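Local structure of protein CT_858 (Chlamydia trachomatis, 3DPM) at residues 82-87 against 182-187; 107-112 against 176-181; 296-301 against 334-339. The protein probably acts as a serine-type endopeptidase, cutting peptide bonds within protein chains. All coordinates share one frame; numbering follows the deposited sequence.

Contact 1. Residues 82-87 against 182-187; sequences ESAYLP and VKWRYV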
loop_
_atom_site.group_PDB
_atom_site.type_symbol
_atom_site.label_atom_id
_atom_site.label_comp_id
_atom_site.label_asym_id
_atom_site.label_seq_id
_atom_site.Cartn_x
_atom_site.Cartn_y
_atom_site.Cartn_z
ATOM N N GLU A 82 -21.004 -10.918 -0.614
ATOM C CA GLU A 82 -22.369 -11.141 -0.167
ATOM C C GLU A 82 -22.770 -9.992 0.763
ATOM O O GLU A 82 -21.957 -9.508 1.560
ATOM C CB GLU A 82 -22.468 -12.482 0.570
ATOM C CG GLU A 82 -23.829 -12.758 1.181
ATOM C CD GLU A 82 -23.960 -14.177 1.733
ATOM O OE1 GLU A 82 -23.028 -14.650 2.417
ATOM O OE2 GLU A 82 -25.000 -14.820 1.491
ATOM N N SER A 83 -24.014 -9.545 0.646
ATOM C CA SER A 83 -24.507 -8.467 1.496
ATOM C C SER A 83 -26.020 -8.306 1.375
ATOM O O SER A 83 -26.628 -8.682 0.368
ATOM C CB SER A 83 -23.818 -7.141 1.148
ATOM O OG SER A 83 -24.398 -6.545 -0.002
ATOM N N ALA A 84 -26.618 -7.749 2.419
ATOM C CA ALA A 84 -28.054 -7.517 2.471
ATOM C C ALA A 84 -28.273 -6.128 3.049
ATOM O O ALA A 84 -27.527 -5.672 3.911
ATOM C CB ALA A 84 -28.736 -8.570 3.342
ATOM N N TYR A 85 -29.328 -5.475 2.594
ATOM C CA TYR A 85 -29.618 -4.123 3.018
ATOM C C TYR A 85 -31.124 -3.860 3.021
ATOM O O TYR A 85 -31.864 -4.452 2.238
ATOM C CB TYR A 85 -28.897 -3.182 2.038
ATOM C CG TYR A 85 -29.250 -1.721 2.129
ATOM C CD1 TYR A 85 -28.736 -0.915 3.150
ATOM C CD2 TYR A 85 -30.099 -1.133 1.186
ATOM C CE1 TYR A 85 -29.062 0.447 3.230
ATOM C CE2 TYR A 85 -30.434 0.221 1.257
ATOM C CZ TYR A 85 -29.912 1.005 2.278
ATOM O OH TYR A 85 -30.244 2.341 2.352
ATOM N N LEU A 86 -31.569 -3.007 3.941
ATOM C CA LEU A 86 -32.971 -2.587 4.035
ATOM C C LEU A 86 -32.917 -1.055 4.060
ATOM O O LEU A 86 -32.184 -0.459 4.847
ATOM C CB LEU A 86 -33.649 -3.146 5.287
ATOM C CG LEU A 86 -34.120 -4.596 5.132
ATOM C CD1 LEU A 86 -34.716 -5.101 6.426
ATOM C CD2 LEU A 86 -35.138 -4.673 4.016
ATOM N N PRO A 87 -33.683 -0.402 3.174
ATOM C CA PRO A 87 -33.758 1.058 3.026
ATOM C C PRO A 87 -34.358 1.873 4.173
ATOM O O PRO A 87 -35.265 2.669 3.953
ATOM C CB PRO A 87 -34.562 1.215 1.743
ATOM C CG PRO A 87 -35.543 0.076 1.857
ATOM C CD PRO A 87 -34.658 -1.068 2.286
ATOM N N VAL A 182 -41.210 -7.204 4.604
ATOM C CA VAL A 182 -40.278 -6.534 3.701
ATOM C C VAL A 182 -39.317 -7.563 3.135
ATOM O O VAL A 182 -39.307 -8.716 3.567
ATOM C CB VAL A 182 -39.459 -5.429 4.415
ATOM C CG1 VAL A 182 -40.388 -4.349 4.942
ATOM C CG2 VAL A 182 -38.653 -6.024 5.540
ATOM N N LYS A 183 -38.506 -7.145 2.175
ATOM C CA LYS A 183 -37.562 -8.057 1.550
ATOM C C LYS A 183 -36.166 -7.467 1.539
ATOM O O LYS A 183 -35.981 -6.294 1.235
ATOM C CB LYS A 183 -37.999 -8.358 0.119
ATOM C CG LYS A 183 -37.397 -9.628 -0.445
ATOM C CD LYS A 183 -38.091 -10.006 -1.731
ATOM C CE LYS A 183 -37.838 -11.459 -2.096
ATOM N NZ LYS A 183 -38.649 -11.848 -3.281
ATOM N N TRP A 184 -35.181 -8.282 1.887
ATOM C CA TRP A 184 -33.811 -7.803 1.899
ATOM C C TRP A 184 -33.274 -7.572 0.491
ATOM O O TRP A 184 -33.450 -8.415 -0.391
ATOM C CB TRP A 184 -32.885 -8.809 2.591
ATOM C CG TRP A 184 -33.000 -8.883 4.068
ATOM C CD1 TRP A 184 -33.723 -9.784 4.797
ATOM C CD2 TRP A 184 -32.337 -8.038 5.016
ATOM N NE1 TRP A 184 -33.549 -9.556 6.143
ATOM C CE2 TRP A 184 -32.704 -8.487 6.307
ATOM C CE3 TRP A 184 -31.465 -6.943 4.902
ATOM C CZ2 TRP A 184 -32.229 -7.879 7.475
ATOM C CZ3 TRP A 184 -30.993 -6.342 6.063
ATOM C CH2 TRP A 184 -31.378 -6.811 7.334
ATOM N N ARG A 185 -32.643 -6.422 0.277
ATOM C CA ARG A 185 -32.009 -6.148 -1.010
ATOM C C ARG A 185 -30.788 -7.034 -0.810
ATOM O O ARG A 185 -29.893 -6.697 -0.046
ATOM C CB ARG A 185 -31.585 -4.676 -1.125
ATOM C CG ARG A 185 -32.722 -3.675 -1.408
ATOM C CD ARG A 185 -33.865 -3.783 -0.399
ATOM N NE ARG A 185 -34.923 -2.794 -0.620
ATOM C CZ ARG A 185 -36.219 -3.043 -0.434
ATOM N NH1 ARG A 185 -36.612 -4.248 -0.034
ATOM N NH2 ARG A 185 -37.124 -2.089 -0.636
ATOM N N TYR A 186 -30.767 -8.174 -1.484
ATOM C CA TYR A 186 -29.697 -9.151 -1.317
ATOM C C TYR A 186 -28.720 -9.341 -2.472
ATOM O O TYR A 186 -29.122 -9.538 -3.615
ATOM C CB TYR A 186 -30.349 -10.494 -0.980
ATOM C CG TYR A 186 -29.414 -11.666 -0.787
ATOM C CD1 TYR A 186 -28.605 -11.758 0.344
ATOM C CD2 TYR A 186 -29.379 -12.713 -1.714
ATOM C CE1 TYR A 186 -27.794 -12.863 0.556
ATOM C CE2 TYR A 186 -28.569 -13.824 -1.509
ATOM C CZ TYR A 186 -27.786 -13.891 -0.375
ATOM O OH TYR A 186 -27.009 -14.997 -0.157
ATOM N N VAL A 187 -27.428 -9.282 -2.166
ATOM C CA VAL A 187 -26.404 -9.528 -3.173
ATOM C C VAL A 187 -25.777 -10.864 -2.780
ATOM O O VAL A 187 -25.129 -10.970 -1.740
ATOM C CB VAL A 187 -25.287 -8.465 -3.173
ATOM C CG1 VAL A 187 -24.236 -8.842 -4.213
ATOM C CG2 VAL A 187 -25.862 -7.082 -3.463
HETATM O O HOH W 1 -27.127 -5.737 -0.641
#
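S83 and Y85 face V187 and R185 as hydrogen-bonded pairs of an antiparallel ladder, with A84 and Y186 forming the non-hydrogen-bonded pair between them. Each hydrogen-bonded pair makes two backbone bonds, and V187 N meets S83 O at 2.7 Å. R185 leaves on the face that carries Y85. R185 CB rests 3.4 Å from Y85 O, and CG lies at the edge of the Y85 ring. A bend at chi2 (54°) keeps CD near Y85 O as well, then sends R185 NE to within 3.4 Å of P87 CD. P87 thus sits over one face of the guanidinium, with NH2 near P87 CG, while NH1 turns back toward K183 O. A long aliphatic stem ending in charge suits this exposed position. The two strands, 83-92 and 177-187, are neighbours in the antiparallel sheet of the PDZ domain. On the other face the small A84 lets the indole come close, A84 CB lying 3.5 Å from W184 CE3. L86 CD1 makes a CH-pi contact 3.7 Å from the centroid of the six-membered ring of W184, 4° off its normal; T166 of strand 165-171 also touches L86 and W184. Y186 OH donates to the anti lone pair of E82 OE2, 2.6 Å away, with ring and carboxylate planes 56° apart. Water 1 joins S83 OG to R185 O, donating to the carbonyl.

Contact 2. Residues 107-112 against 176-181; sequences SSEIRV and TTREVR
E109 and V180 mark the nearest backbone approach, with CA atoms 6.9 Å apart, where the irregular segment 107-112 passes the strand 177-181 without pairing with it. Side chains therefore make the contact, and V180 is at its centre. With CG1 anti to the backbone N (chi1 180°), both its methyls are presented to I110, whose CD1 lies 3.4 Å from V180 CG1 and 3.5 Å from V180 CG2. The two side chains meet at an oblique angle, the tip of the isoleucine set against the fork of the valine. A beta-branched valine suits this place: it is compatible with the extended strand and offers two methyls to a single partner. I110 also packs on F100 and I103 of strand 98-103, so V180 meets a side chain already embedded in the domain's interior. E109 approaches V180 next to I110, the two side chains running antiparallel past one another, with E109 CB 3.7 Å from V180 CG2. Bending at chi2, its chain brings E109 OE1 to 3.7 Å from R178 CB, across the CB-CG part of R178, the two side chains crossing at about a right angle. The charged ends stay apart, E109 OE1 lying 5.0 Å from R178 NE; the salt bridge of this carboxylate is made instead with R172. Alternation along the strand turns E179 and R181 away from the loop, and there R181 NH1 forms a salt bridge with E179 OE1 at 3.3 Å. The chemistry is thus divided: the closely packed methyls of I110 and V180 give an apolar centre, while at its margin E109 uses its methylene against valine and keeps its carboxylate for R172, so that the loop is probably held to this part of the PDZ domain by hydrophobic contact with some electrostatic help nearby.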
loop_
_atom_site.group_PDB
_atom_site.type_symbol
_atom_site.label_atom_id
_atom_site.label_comp_id
_atom_site.label_asym_id
_atom_site.label_seq_id
_atom_site.Cartn_x
_atom_site.Cartn_y
_atom_site.Cartn_z
ATOM N N SER A 107 -43.336 5.334 -0.635
ATOM C CA SER A 107 -44.252 5.489 0.495
ATOM C C SER A 107 -44.809 4.143 0.952
ATOM O O SER A 107 -45.993 3.855 0.767
ATOM C CB SER A 107 -45.412 6.421 0.113
ATOM O OG SER A 107 -44.949 7.724 -0.201
ATOM N N SER A 108 -43.953 3.322 1.545
ATOM C CA SER A 108 -44.368 2.012 2.023
ATOM C C SER A 108 -45.203 2.174 3.290
ATOM O O SER A 108 -45.517 3.297 3.693
ATOM C CB SER A 108 -43.138 1.147 2.309
ATOM O OG SER A 108 -43.515 -0.174 2.669
ATOM N N GLU A 109 -45.573 1.057 3.911
ATOM C CA GLU A 109 -46.357 1.113 5.135
ATOM C C GLU A 109 -45.625 1.900 6.217
ATOM O O GLU A 109 -46.250 2.446 7.117
ATOM C CB GLU A 109 -46.655 -0.295 5.666
ATOM C CG GLU A 109 -48.002 -0.874 5.252
ATOM C CD GLU A 109 -48.619 -1.755 6.339
ATOM O OE1 GLU A 109 -49.052 -1.207 7.378
ATOM O OE2 GLU A 109 -48.667 -2.992 6.157
ATOM N N ILE A 110 -44.300 1.960 6.134
ATOM C CA ILE A 110 -43.516 2.679 7.134
ATOM C C ILE A 110 -43.355 4.162 6.816
ATOM O O ILE A 110 -43.055 4.542 5.688
ATOM C CB ILE A 110 -42.098 2.062 7.309
ATOM C CG1 ILE A 110 -42.178 0.686 7.976
ATOM C CG2 ILE A 110 -41.250 2.952 8.208
ATOM C CD1 ILE A 110 -42.878 -0.356 7.169
ATOM N N ARG A 111 -43.561 4.997 7.827
ATOM C CA ARG A 111 -43.416 6.439 7.678
ATOM C C ARG A 111 -42.432 6.932 8.725
ATOM O O ARG A 111 -42.181 6.258 9.723
ATOM C CB ARG A 111 -44.741 7.164 7.915
ATOM C CG ARG A 111 -45.947 6.594 7.223
ATOM C CD ARG A 111 -47.174 7.227 7.850
ATOM N NE ARG A 111 -48.297 6.301 7.975
ATOM C CZ ARG A 111 -49.131 6.284 9.013
ATOM N NH1 ARG A 111 -48.957 7.140 10.017
ATOM N NH2 ARG A 111 -50.145 5.426 9.043
ATOM N N VAL A 112 -41.888 8.120 8.491
ATOM C CA VAL A 112 -40.964 8.729 9.423
ATOM C C VAL A 112 -41.779 9.000 10.676
ATOM O O VAL A 112 -42.930 9.425 10.588
ATOM C CB VAL A 112 -40.424 10.069 8.874
ATOM C CG1 VAL A 112 -39.723 10.831 9.976
ATOM C CG2 VAL A 112 -39.460 9.814 7.714
ATOM N N THR A 176 -51.891 2.680 16.355
ATOM C CA THR A 176 -52.012 1.459 15.568
ATOM C C THR A 176 -50.689 0.732 15.350
ATOM O O THR A 176 -49.700 1.320 14.912
ATOM C CB THR A 176 -52.633 1.736 14.200
ATOM O OG1 THR A 176 -53.979 2.183 14.376
ATOM C CG2 THR A 176 -52.632 0.476 13.356
ATOM N N THR A 177 -50.691 -0.561 15.648
ATOM C CA THR A 177 -49.506 -1.390 15.490
ATOM C C THR A 177 -49.685 -2.316 14.289
ATOM O O THR A 177 -50.694 -3.013 14.184
ATOM C CB THR A 177 -49.256 -2.225 16.764
ATOM O OG1 THR A 177 -47.996 -2.903 16.657
ATOM C CG2 THR A 177 -50.377 -3.249 16.964
ATOM N N ARG A 178 -48.710 -2.312 13.384
ATOM C CA ARG A 178 -48.754 -3.146 12.177
ATOM C C ARG A 178 -47.481 -3.982 11.969
ATOM O O ARG A 178 -46.382 -3.580 12.351
ATOM C CB ARG A 178 -48.954 -2.274 10.926
ATOM C CG ARG A 178 -50.213 -1.400 10.902
ATOM C CD ARG A 178 -51.505 -2.224 10.948
ATOM N NE ARG A 178 -52.703 -1.387 10.844
ATOM C CZ ARG A 178 -53.903 -1.721 11.323
ATOM N NH1 ARG A 178 -54.079 -2.882 11.948
ATOM N NH2 ARG A 178 -54.933 -0.891 11.177
ATOM N N GLU A 179 -47.647 -5.152 11.363
ATOM C CA GLU A 179 -46.532 -6.035 11.040
ATOM C C GLU A 179 -46.308 -5.827 9.554
ATOM O O GLU A 179 -47.204 -6.081 8.746
ATOM C CB GLU A 179 -46.890 -7.494 11.300
ATOM C CG GLU A 179 -46.678 -7.936 12.739
ATOM C CD GLU A 179 -47.208 -9.342 13.012
ATOM O OE1 GLU A 179 -46.882 -10.275 12.236
ATOM O OE2 GLU A 179 -47.951 -9.513 14.010
ATOM N N VAL A 180 -45.123 -5.355 9.187
ATOM C CA VAL A 180 -44.841 -5.096 7.784
ATOM C C VAL A 180 -43.867 -6.086 7.191
ATOM O O VAL A 180 -42.754 -6.218 7.666
ATOM C CB VAL A 180 -44.288 -3.669 7.595
ATOM C CG1 VAL A 180 -43.993 -3.409 6.126
ATOM C CG2 VAL A 180 -45.296 -2.658 8.114
ATOM N N ARG A 181 -44.289 -6.794 6.154
ATOM C CA ARG A 181 -43.399 -7.754 5.518
ATOM C C ARG A 181 -42.518 -6.987 4.534
ATOM O O ARG A 181 -43.009 -6.182 3.757
ATOM C CB ARG A 181 -44.197 -8.840 4.785
ATOM C CG ARG A 181 -44.094 -10.233 5.413
ATOM C CD ARG A 181 -44.882 -10.331 6.711
ATOM N NE ARG A 181 -44.542 -11.527 7.484
ATOM C CZ ARG A 181 -45.115 -11.859 8.640
ATOM N NH1 ARG A 181 -46.062 -11.089 9.160
ATOM N NH2 ARG A 181 -44.727 -12.950 9.288
#

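Contact 3. Residues 296-301 against 334-339; sequences LRIPTY and LIIDQT
R297 reaches across to D337 and T339, its chain, extended from CG to NE, ending in a guanidinium with several buried acceptors. NH1 and NH2 both donate end-on to T339 O, at 3.0 Å from R297 NH1 and 2.9 Å from R297 NH2, with the oxygen 4° out of the guanidinium plane. R297 NH1 also forms a salt bridge with D337 OD1 (3.1 Å), and NE donates to S257 O. Arginine suits a place where one side chain must serve so many oxygens. The other oxygen, D337 OD2, accepts from T339 OG1 at 2.8 Å through its syn lone pair and from T339 N above the carboxylate plane, making an Asx turn; this should hold the carboxylate in position for R297. Y301 OH donates to Q338 OE1 at 2.7 Å, with the ring and amide planes 67° apart, while Q338 NE2 has a weak bond to A469 O. Backbone bonds of the parallel pairing are L296 N to I335 O, D337 N to L296 O and I298 N to D337 O, while I298 O accepts from N341 ND2. On the face opposite R297 and D337, I336 CG2 packs against L296 CD1, and it also touches I298 CG1. Strands 290-297 and 333-337 are joined through helix 316-330 as a beta-alpha-beta unit, and strand 457-461 lies along the far side of 333-337. Helices 346-354 and 468-478 pack on Y301, whose side chain is about 6 Å from the bound ligand LAS.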
loop_
_atom_site.group_PDB
_atom_site.type_symbol
_atom_site.label_atom_id
_atom_site.label_comp_id
_atom_site.label_asym_id
_atom_site.label_seq_id
_atom_site.Cartn_x
_atom_site.Cartn_y
_atom_site.Cartn_z
ATOM N N LEU A 296 -21.875 26.109 12.633
ATOM C CA LEU A 296 -20.959 25.475 11.712
ATOM C C LEU A 296 -20.923 23.975 11.942
ATOM O O LEU A 296 -20.930 23.507 13.078
ATOM C CB LEU A 296 -19.577 26.107 11.918
ATOM C CG LEU A 296 -18.304 25.587 11.258
ATOM C CD1 LEU A 296 -17.847 24.321 11.970
ATOM C CD2 LEU A 296 -18.549 25.361 9.771
ATOM N N ARG A 297 -20.910 23.211 10.862
ATOM C CA ARG A 297 -20.839 21.773 11.014
ATOM C C ARG A 297 -19.532 21.229 10.465
ATOM O O ARG A 297 -19.187 21.483 9.314
ATOM C CB ARG A 297 -22.008 21.063 10.313
ATOM C CG ARG A 297 -21.912 19.544 10.477
ATOM C CD ARG A 297 -23.099 18.762 9.935
ATOM N NE ARG A 297 -22.770 17.339 9.856
ATOM C CZ ARG A 297 -22.490 16.568 10.906
ATOM N NH1 ARG A 297 -22.510 17.066 12.135
ATOM N NH2 ARG A 297 -22.145 15.301 10.723
ATOM N N ILE A 298 -18.800 20.503 11.307
ATOM C CA ILE A 298 -17.546 19.860 10.907
ATOM C C ILE A 298 -18.005 18.419 10.694
ATOM O O ILE A 298 -18.154 17.668 11.651
ATOM C CB ILE A 298 -16.478 19.879 12.041
ATOM C CG1 ILE A 298 -16.172 21.314 12.479
ATOM C CG2 ILE A 298 -15.195 19.214 11.556
ATOM C CD1 ILE A 298 -15.410 22.125 11.467
ATOM N N PRO A 299 -18.236 18.020 9.437
ATOM C CA PRO A 299 -18.696 16.672 9.090
ATOM C C PRO A 299 -17.666 15.546 9.179
ATOM O O PRO A 299 -17.974 14.432 9.628
ATOM C CB PRO A 299 -19.219 16.855 7.674
ATOM C CG PRO A 299 -18.221 17.824 7.103
ATOM C CD PRO A 299 -18.006 18.833 8.226
ATOM N N THR A 300 -16.445 15.836 8.755
ATOM C CA THR A 300 -15.398 14.840 8.778
ATOM C C THR A 300 -14.048 15.517 8.808
ATOM O O THR A 300 -13.951 16.719 8.591
ATOM C CB THR A 300 -15.460 13.973 7.523
ATOM O OG1 THR A 300 -14.419 12.997 7.565
ATOM C CG2 THR A 300 -15.266 14.833 6.281
ATOM N N TYR A 301 -13.004 14.740 9.073
ATOM C CA TYR A 301 -11.659 15.277 9.096
ATOM C C TYR A 301 -10.833 14.763 7.938
ATOM O O TYR A 301 -9.644 15.055 7.843
ATOM C CB TYR A 301 -10.974 14.984 10.426
ATOM C CG TYR A 301 -11.555 15.835 11.513
ATOM C CD1 TYR A 301 -12.484 15.313 12.420
ATOM C CD2 TYR A 301 -11.274 17.197 11.562
ATOM C CE1 TYR A 301 -13.122 16.134 13.335
ATOM C CE2 TYR A 301 -11.908 18.026 12.469
ATOM C CZ TYR A 301 -12.830 17.494 13.349
ATOM O OH TYR A 301 -13.484 18.327 14.224
ATOM N N LEU A 334 -20.479 31.036 18.781
ATOM C CA LEU A 334 -20.450 30.045 17.711
ATOM C C LEU A 334 -20.764 28.630 18.193
ATOM O O LEU A 334 -20.159 28.140 19.152
ATOM C CB LEU A 334 -19.074 30.036 17.042
ATOM C CG LEU A 334 -18.977 29.642 15.563
ATOM C CD1 LEU A 334 -17.616 28.984 15.340
ATOM C CD2 LEU A 334 -20.103 28.699 15.152
ATOM N N ILE A 335 -21.718 27.987 17.521
ATOM C CA ILE A 335 -22.105 26.610 17.832
ATOM C C ILE A 335 -21.506 25.712 16.757
ATOM O O ILE A 335 -21.799 25.881 15.573
ATOM C CB ILE A 335 -23.650 26.388 17.803
ATOM C CG1 ILE A 335 -24.287 26.750 19.142
ATOM C CG2 ILE A 335 -23.961 24.926 17.524
ATOM C CD1 ILE A 335 -24.486 28.209 19.347
ATOM N N ILE A 336 -20.667 24.766 17.172
ATOM C CA ILE A 336 -20.052 23.825 16.237
ATOM C C ILE A 336 -20.763 22.469 16.331
ATOM O O ILE A 336 -20.762 21.829 17.380
ATOM C CB ILE A 336 -18.550 23.576 16.550
ATOM C CG1 ILE A 336 -17.801 24.898 16.715
ATOM C CG2 ILE A 336 -17.917 22.774 15.424
ATOM C CD1 ILE A 336 -17.787 25.752 15.481
ATOM N N ASP A 337 -21.382 22.042 15.238
ATOM C CA ASP A 337 -22.047 20.747 15.205
ATOM C C ASP A 337 -20.994 19.741 14.739
ATOM O O ASP A 337 -20.634 19.710 13.563
ATOM C CB ASP A 337 -23.215 20.751 14.213
ATOM C CG ASP A 337 -23.847 19.368 14.039
ATOM O OD1 ASP A 337 -24.624 19.178 13.076
ATOM O OD2 ASP A 337 -23.576 18.467 14.862
ATOM N N GLN A 338 -20.506 18.918 15.661
ATOM C CA GLN A 338 -19.493 17.934 15.311
ATOM C C GLN A 338 -19.936 16.488 15.540
ATOM O O GLN A 338 -19.095 15.597 15.675
ATOM C CB GLN A 338 -18.217 18.197 16.105
ATOM C CG GLN A 338 -16.967 17.742 15.390
ATOM C CD GLN A 338 -16.060 16.910 16.266
ATOM O OE1 GLN A 338 -14.882 16.750 15.970
ATOM N NE2 GLN A 338 -16.609 16.363 17.350
ATOM N N THR A 339 -21.245 16.251 15.582
ATOM C CA THR A 339 -21.771 14.899 15.790
ATOM C C THR A 339 -21.650 14.037 14.531
ATOM O O THR A 339 -21.500 14.559 13.426
ATOM C CB THR A 339 -23.248 14.947 16.169
ATOM O OG1 THR A 339 -23.965 15.662 15.153
ATOM C CG2 THR A 339 -23.437 15.633 17.523
#

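Contacts 1 and 2 belong to the PDZ domain and share strand 177-187: segment 176-181 runs directly into 182-187, yet their centres lie 18 Å apart. Contact 1 pairs that strand with 83-92 in one antiparallel sheet, and contact 2, nested within the loop that contact 1 closes, brings the loop after strand 98-103 against the same strand. Contact 3 comes later in the chain, in the mixed sheet of the peptidase S41 region, its centre 32 Å from contact 1 and 34 Å from contact 2, with nearest atoms about 17 Å away from each. The PDZ contacts thus shape one module, whereas contact 3 joins two strands of the peptidase S41 sheet, with Y301 near the bound ligand.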